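Local coordinates for arginine decarboxylase (Campylobacter jejuni subsp. jejuni, PDB 3NZP), which probably catalyses the pyridoxal-phosphate-dependent decarboxylation of arginine to agmatine, a step toward spermidine, at residues Y344-P356 against D398-L411. Numbering follows the deposited sequence.
Sequences YAENKLILKKQNP and DLQDRSNAEILTHL
With chi1 at -82° in Y344 and -86° in H410, CG of each lies anti to its carbonyl carbon, beside the backbone N, and the two rings come together in an offset stack, their centroids 4.0 Å apart and planes 30° from parallel. H410 CB adds a CH-pi contact over the same tyrosine face, while H410 ND1 donates to E406 O one turn earlier, a bond that limits rotation of the imidazole. Histidine suits the place because it offers both a flat face and an N-H. At the rim of the tyrosine ring, in its plane, I407 CG1 approaches Y344 CD1 to 3.8 Å; the beta-branched side chain also sends I407 CD1 against K348 O and presents CB to L349 CD2. L349 CD2 also meets CG of L408, a side chain that touches L362 and Y363 on helix 357-368 as well.

The loop 344-356 runs antiparallel to helix 399-420 as it leads from strand 330-341 into helix 357-368, closing one side of the helical bundle characteristic of this arginine decarboxylase family. Another part of the helix surface meets the second subunit, where R402 pairs with E250 and E406 bonds S208 of that chain.

Midway, I350 N gives a bent hydrogen bond to N404 OD1 (2.9 Å), lying in the carbonyl plane, and N404 ND2 returns a weak one to I350 O. Asparagine's acceptor and donor thus take up the N-H and C=O of I350, centre of an inverse gamma turn whose own weak bond joins its two neighbours. At the helix start, D398 and D401 form a capping box: D401 N donates to D398 OD1 (2.6 Å) and D398 N to D401 OD2, short carboxylates suiting both roles. Long and flexible, K352 bends at chi2 to set NZ 3.0 Å from D401 OD1, on its syn side, and equally near D398 OD2, a weaker bond; its positive charge probably offsets the paired carboxylates.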
loop_
_atom_site.group_PDB
_atom_site.type_symbol
_atom_site.label_atom_id
_atom_site.label_comp_id
_atom_site.label_asym_id
_atom_site.label_seq_id
_atom_site.Cartn_x
_atom_site.Cartn_y
_atom_site.Cartn_z
ATOM N N TYR B 344 -22.144 -6.586 -28.543
ATOM C CA TYR B 344 -21.786 -7.013 -29.890
ATOM C C TYR B 344 -22.961 -7.647 -30.610
ATOM O O TYR B 344 -23.064 -8.867 -30.716
ATOM C CB TYR B 344 -20.608 -7.989 -29.843
ATOM C CG TYR B 344 -19.264 -7.301 -29.732
ATOM C CD1 TYR B 344 -18.766 -6.535 -30.787
ATOM C CD2 TYR B 344 -18.502 -7.394 -28.565
ATOM C CE1 TYR B 344 -17.540 -5.876 -30.685
ATOM C CE2 TYR B 344 -17.271 -6.738 -28.452
ATOM C CZ TYR B 344 -16.799 -5.982 -29.517
ATOM O OH TYR B 344 -15.590 -5.334 -29.421
ATOM N N ALA B 345 -23.849 -6.794 -31.101
ATOM C CA ALA B 345 -25.030 -7.237 -31.822
ATOM C C ALA B 345 -24.720 -7.281 -33.306
ATOM O O ALA B 345 -23.953 -6.470 -33.823
ATOM C CB ALA B 345 -26.191 -6.282 -31.561
ATOM N N GLU B 346 -25.338 -8.227 -33.992
ATOM C CA GLU B 346 -25.112 -8.379 -35.412
ATOM C C GLU B 346 -25.424 -7.115 -36.217
ATOM O O GLU B 346 -24.816 -6.884 -37.262
ATOM C CB GLU B 346 -25.942 -9.552 -35.941
ATOM C CG GLU B 346 -25.489 -10.040 -37.309
ATOM C CD GLU B 346 -26.328 -11.182 -37.841
ATOM O OE1 GLU B 346 -26.572 -12.153 -37.093
ATOM O OE2 GLU B 346 -26.733 -11.107 -39.022
ATOM N N ASN B 347 -26.356 -6.292 -35.732
ATOM C CA ASN B 347 -26.747 -5.069 -36.448
ATOM C C ASN B 347 -25.657 -4.014 -36.464
ATOM O O ASN B 347 -25.656 -3.118 -37.316
ATOM C CB ASN B 347 -28.007 -4.454 -35.835
ATOM C CG ASN B 347 -27.714 -3.621 -34.597
ATOM O OD1 ASN B 347 -27.238 -4.138 -33.585
ATOM N ND2 ASN B 347 -27.992 -2.317 -34.679
ATOM N N LYS B 348 -24.743 -4.127 -35.505
ATOM C CA LYS B 348 -23.623 -3.206 -35.365
ATOM C C LYS B 348 -22.667 -3.292 -36.551
ATOM O O LYS B 348 -21.730 -2.497 -36.670
ATOM C CB LYS B 348 -22.877 -3.516 -34.072
ATOM C CG LYS B 348 -23.638 -3.140 -32.825
ATOM C CD LYS B 348 -23.673 -1.628 -32.647
ATOM C CE LYS B 348 -24.307 -1.281 -31.329
ATOM N NZ LYS B 348 -23.674 -2.086 -30.244
ATOM N N LEU B 349 -22.916 -4.258 -37.430
ATOM C CA LEU B 349 -22.075 -4.460 -38.598
ATOM C C LEU B 349 -22.264 -3.395 -39.667
ATOM O O LEU B 349 -23.341 -3.253 -40.234
ATOM C CB LEU B 349 -22.328 -5.848 -39.196
ATOM C CG LEU B 349 -21.846 -7.043 -38.370
ATOM C CD1 LEU B 349 -22.290 -8.334 -39.039
ATOM C CD2 LEU B 349 -20.326 -7.000 -38.235
ATOM N N ILE B 350 -21.201 -2.645 -39.928
ATOM C CA ILE B 350 -21.217 -1.598 -40.941
ATOM C C ILE B 350 -21.185 -2.290 -42.304
ATOM O O ILE B 350 -20.110 -2.520 -42.865
ATOM C CB ILE B 350 -19.958 -0.678 -40.857
ATOM C CG1 ILE B 350 -19.634 -0.285 -39.402
ATOM C CG2 ILE B 350 -20.169 0.543 -41.735
ATOM C CD1 ILE B 350 -20.702 0.522 -38.693
ATOM N N LEU B 351 -22.361 -2.628 -42.827
ATOM C CA LEU B 351 -22.484 -3.292 -44.126
ATOM C C LEU B 351 -21.695 -2.531 -45.186
ATOM O O LEU B 351 -22.191 -1.572 -45.787
ATOM C CB LEU B 351 -23.965 -3.376 -44.536
ATOM C CG LEU B 351 -24.932 -3.948 -43.485
ATOM C CD1 LEU B 351 -25.592 -2.803 -42.699
ATOM C CD2 LEU B 351 -25.990 -4.801 -44.166
ATOM N N LYS B 352 -20.457 -2.960 -45.404
ATOM C CA LYS B 352 -19.586 -2.319 -46.388
ATOM C C LYS B 352 -19.995 -2.814 -47.770
ATOM O O LYS B 352 -20.686 -3.827 -47.894
ATOM C CB LYS B 352 -18.118 -2.692 -46.112
ATOM C CG LYS B 352 -17.066 -1.692 -46.599
ATOM C CD LYS B 352 -16.576 -0.817 -45.443
ATOM C CE LYS B 352 -15.367 0.022 -45.827
ATOM N NZ LYS B 352 -14.208 -0.813 -46.254
ATOM N N LYS B 353 -19.565 -2.095 -48.802
ATOM C CA LYS B 353 -19.877 -2.451 -50.187
ATOM C C LYS B 353 -18.754 -3.313 -50.770
ATOM O O LYS B 353 -18.998 -4.355 -51.380
ATOM C CB LYS B 353 -20.065 -1.163 -51.011
ATOM C CG LYS B 353 -19.057 -0.036 -50.692
ATOM C CD LYS B 353 -19.715 1.350 -50.702
ATOM C CE LYS B 353 -20.810 1.469 -49.637
ATOM N NZ LYS B 353 -20.309 1.201 -48.256
ATOM N N GLN B 354 -17.526 -2.854 -50.552
ATOM C CA GLN B 354 -16.316 -3.530 -51.001
ATOM C C GLN B 354 -15.550 -3.919 -49.735
ATOM O O GLN B 354 -14.651 -3.203 -49.286
ATOM C CB GLN B 354 -15.475 -2.575 -51.853
ATOM C CG GLN B 354 -14.150 -3.150 -52.323
ATOM C CD GLN B 354 -14.326 -4.316 -53.265
ATOM O OE1 GLN B 354 -13.354 -4.963 -53.658
ATOM N NE2 GLN B 354 -15.574 -4.593 -53.636
ATOM N N ASN B 355 -15.930 -5.050 -49.154
ATOM C CA ASN B 355 -15.303 -5.541 -47.938
ATOM C C ASN B 355 -13.978 -6.238 -48.203
ATOM O O ASN B 355 -13.836 -6.947 -49.202
ATOM C CB ASN B 355 -16.244 -6.517 -47.243
ATOM C CG ASN B 355 -17.478 -5.845 -46.708
ATOM O OD1 ASN B 355 -17.723 -5.831 -45.502
ATOM N ND2 ASN B 355 -18.270 -5.275 -47.607
ATOM N N PRO B 356 -12.980 -6.031 -47.318
ATOM C CA PRO B 356 -11.659 -6.655 -47.454
ATOM C C PRO B 356 -11.741 -8.166 -47.241
ATOM O O PRO B 356 -12.367 -8.643 -46.290
ATOM C CB PRO B 356 -10.818 -5.931 -46.400
ATOM C CG PRO B 356 -11.811 -5.504 -45.396
ATOM C CD PRO B 356 -12.964 -5.032 -46.239
ATOM N N ASP B 398 -9.697 0.395 -42.833
ATOM C CA ASP B 398 -10.286 1.505 -42.112
ATOM C C ASP B 398 -10.860 1.045 -40.767
ATOM O O ASP B 398 -10.947 -0.155 -40.503
ATOM C CB ASP B 398 -11.392 2.176 -42.946
ATOM C CG ASP B 398 -12.518 1.223 -43.299
ATOM O OD1 ASP B 398 -12.996 0.490 -42.396
ATOM O OD2 ASP B 398 -12.940 1.214 -44.474
ATOM N N LEU B 399 -11.251 2.009 -39.931
ATOM C CA LEU B 399 -11.802 1.725 -38.616
ATOM C C LEU B 399 -13.118 0.944 -38.691
ATOM O O LEU B 399 -13.487 0.241 -37.744
ATOM C CB LEU B 399 -11.991 3.034 -37.839
ATOM C CG LEU B 399 -12.416 2.987 -36.356
ATOM C CD1 LEU B 399 -11.320 2.310 -35.534
ATOM C CD2 LEU B 399 -12.695 4.406 -35.840
ATOM N N GLN B 400 -13.837 1.062 -39.804
ATOM C CA GLN B 400 -15.094 0.326 -39.928
ATOM C C GLN B 400 -14.733 -1.146 -40.043
ATOM O O GLN B 400 -15.375 -2.006 -39.429
ATOM C CB GLN B 400 -15.881 0.743 -41.174
ATOM C CG GLN B 400 -16.154 2.229 -41.336
ATOM C CD GLN B 400 -15.356 2.842 -42.486
ATOM O OE1 GLN B 400 -14.220 3.307 -42.299
ATOM N NE2 GLN B 400 -15.942 2.831 -43.686
ATOM N N ASP B 401 -13.696 -1.425 -40.832
ATOM C CA ASP B 401 -13.228 -2.791 -41.038
ATOM C C ASP B 401 -12.835 -3.440 -39.715
ATOM O O ASP B 401 -13.274 -4.550 -39.388
ATOM C CB ASP B 401 -12.020 -2.817 -41.990
ATOM C CG ASP B 401 -12.362 -2.347 -43.397
ATOM O OD1 ASP B 401 -13.516 -2.551 -43.850
ATOM O OD2 ASP B 401 -11.463 -1.783 -44.053
ATOM N N ARG B 402 -11.993 -2.739 -38.964
ATOM C CA ARG B 402 -11.551 -3.226 -37.675
ATOM C C ARG B 402 -12.779 -3.535 -36.836
ATOM O O ARG B 402 -12.847 -4.576 -36.173
ATOM C CB ARG B 402 -10.688 -2.171 -37.000
ATOM C CG ARG B 402 -10.264 -2.529 -35.607
ATOM C CD ARG B 402 -9.208 -1.573 -35.109
ATOM N NE ARG B 402 -8.921 -1.770 -33.694
ATOM C CZ ARG B 402 -8.082 -1.006 -33.003
ATOM N NH1 ARG B 402 -7.455 -0.002 -33.597
ATOM N NH2 ARG B 402 -7.867 -1.245 -31.721
ATOM N N SER B 403 -13.759 -2.630 -36.875
ATOM C CA SER B 403 -15.001 -2.798 -36.113
ATOM C C SER B 403 -15.688 -4.059 -36.561
ATOM O O SER B 403 -16.012 -4.925 -35.751
ATOM C CB SER B 403 -15.950 -1.611 -36.326
ATOM O OG SER B 403 -17.166 -1.792 -35.604
ATOM N N ASN B 404 -15.912 -4.166 -37.861
ATOM C CA ASN B 404 -16.580 -5.342 -38.382
ATOM C C ASN B 404 -15.915 -6.619 -37.925
ATOM O O ASN B 404 -16.581 -7.543 -37.443
ATOM C CB ASN B 404 -16.597 -5.301 -39.896
ATOM C CG ASN B 404 -17.520 -4.251 -40.411
ATOM O OD1 ASN B 404 -18.616 -4.063 -39.866
ATOM N ND2 ASN B 404 -17.099 -3.554 -41.468
ATOM N N ALA B 405 -14.594 -6.651 -38.087
ATOM C CA ALA B 405 -13.787 -7.801 -37.716
ATOM C C ALA B 405 -14.034 -8.209 -36.272
ATOM O O ALA B 405 -14.376 -9.360 -35.990
ATOM C CB ALA B 405 -12.324 -7.478 -37.930
ATOM N N GLU B 406 -13.872 -7.250 -35.366
ATOM C CA GLU B 406 -14.067 -7.484 -33.937
ATOM C C GLU B 406 -15.460 -8.016 -33.612
ATOM O O GLU B 406 -15.608 -8.984 -32.850
ATOM C CB GLU B 406 -13.801 -6.194 -33.175
ATOM C CG GLU B 406 -12.360 -5.727 -33.257
ATOM C CD GLU B 406 -12.169 -4.349 -32.669
ATOM O OE1 GLU B 406 -11.015 -3.874 -32.588
ATOM O OE2 GLU B 406 -13.190 -3.733 -32.286
ATOM N N ILE B 407 -16.482 -7.391 -34.194
ATOM C CA ILE B 407 -17.868 -7.810 -33.962
ATOM C C ILE B 407 -18.084 -9.253 -34.444
ATOM O O ILE B 407 -18.594 -10.115 -33.710
ATOM C CB ILE B 407 -18.860 -6.898 -34.715
ATOM C CG1 ILE B 407 -18.595 -5.434 -34.411
ATOM C CG2 ILE B 407 -20.262 -7.183 -34.271
ATOM C CD1 ILE B 407 -19.382 -4.512 -35.305
ATOM N N LEU B 408 -17.692 -9.501 -35.691
ATOM C CA LEU B 408 -17.832 -10.824 -36.300
ATOM C C LEU B 408 -17.120 -11.858 -35.440
ATOM O O LEU B 408 -17.692 -12.886 -35.078
ATOM C CB LEU B 408 -17.243 -10.810 -37.722
ATOM C CG LEU B 408 -18.110 -10.153 -38.797
ATOM C CD1 LEU B 408 -17.282 -9.728 -40.000
ATOM C CD2 LEU B 408 -19.181 -11.140 -39.191
ATOM N N THR B 409 -15.868 -11.562 -35.109
ATOM C CA THR B 409 -15.069 -12.451 -34.296
ATOM C C THR B 409 -15.815 -12.802 -33.026
ATOM O O THR B 409 -15.899 -13.973 -32.654
ATOM C CB THR B 409 -13.750 -11.800 -33.948
ATOM O OG1 THR B 409 -13.061 -11.469 -35.161
ATOM C CG2 THR B 409 -12.903 -12.732 -33.118
ATOM N N HIS B 410 -16.371 -11.792 -32.363
ATOM C CA HIS B 410 -17.126 -12.047 -31.143
ATOM C C HIS B 410 -18.349 -12.894 -31.424
ATOM O O HIS B 410 -18.612 -13.866 -30.716
ATOM C CB HIS B 410 -17.539 -10.745 -30.474
ATOM C CG HIS B 410 -16.491 -10.189 -29.569
ATOM N ND1 HIS B 410 -15.252 -9.788 -30.022
ATOM C CD2 HIS B 410 -16.478 -10.019 -28.226
ATOM C CE1 HIS B 410 -14.520 -9.398 -28.993
ATOM N NE2 HIS B 410 -15.240 -9.530 -27.893
ATOM N N LEU B 411 -19.101 -12.534 -32.458
ATOM C CA LEU B 411 -20.283 -13.312 -32.802
ATOM C C LEU B 411 -19.894 -14.770 -33.059
ATOM O O LEU B 411 -20.544 -15.692 -32.566
ATOM C CB LEU B 411 -20.968 -12.731 -34.041
ATOM C CG LEU B 411 -21.724 -11.411 -33.860
ATOM C CD1 LEU B 411 -22.262 -10.908 -35.208
ATOM C CD2 LEU B 411 -22.858 -11.632 -32.878
#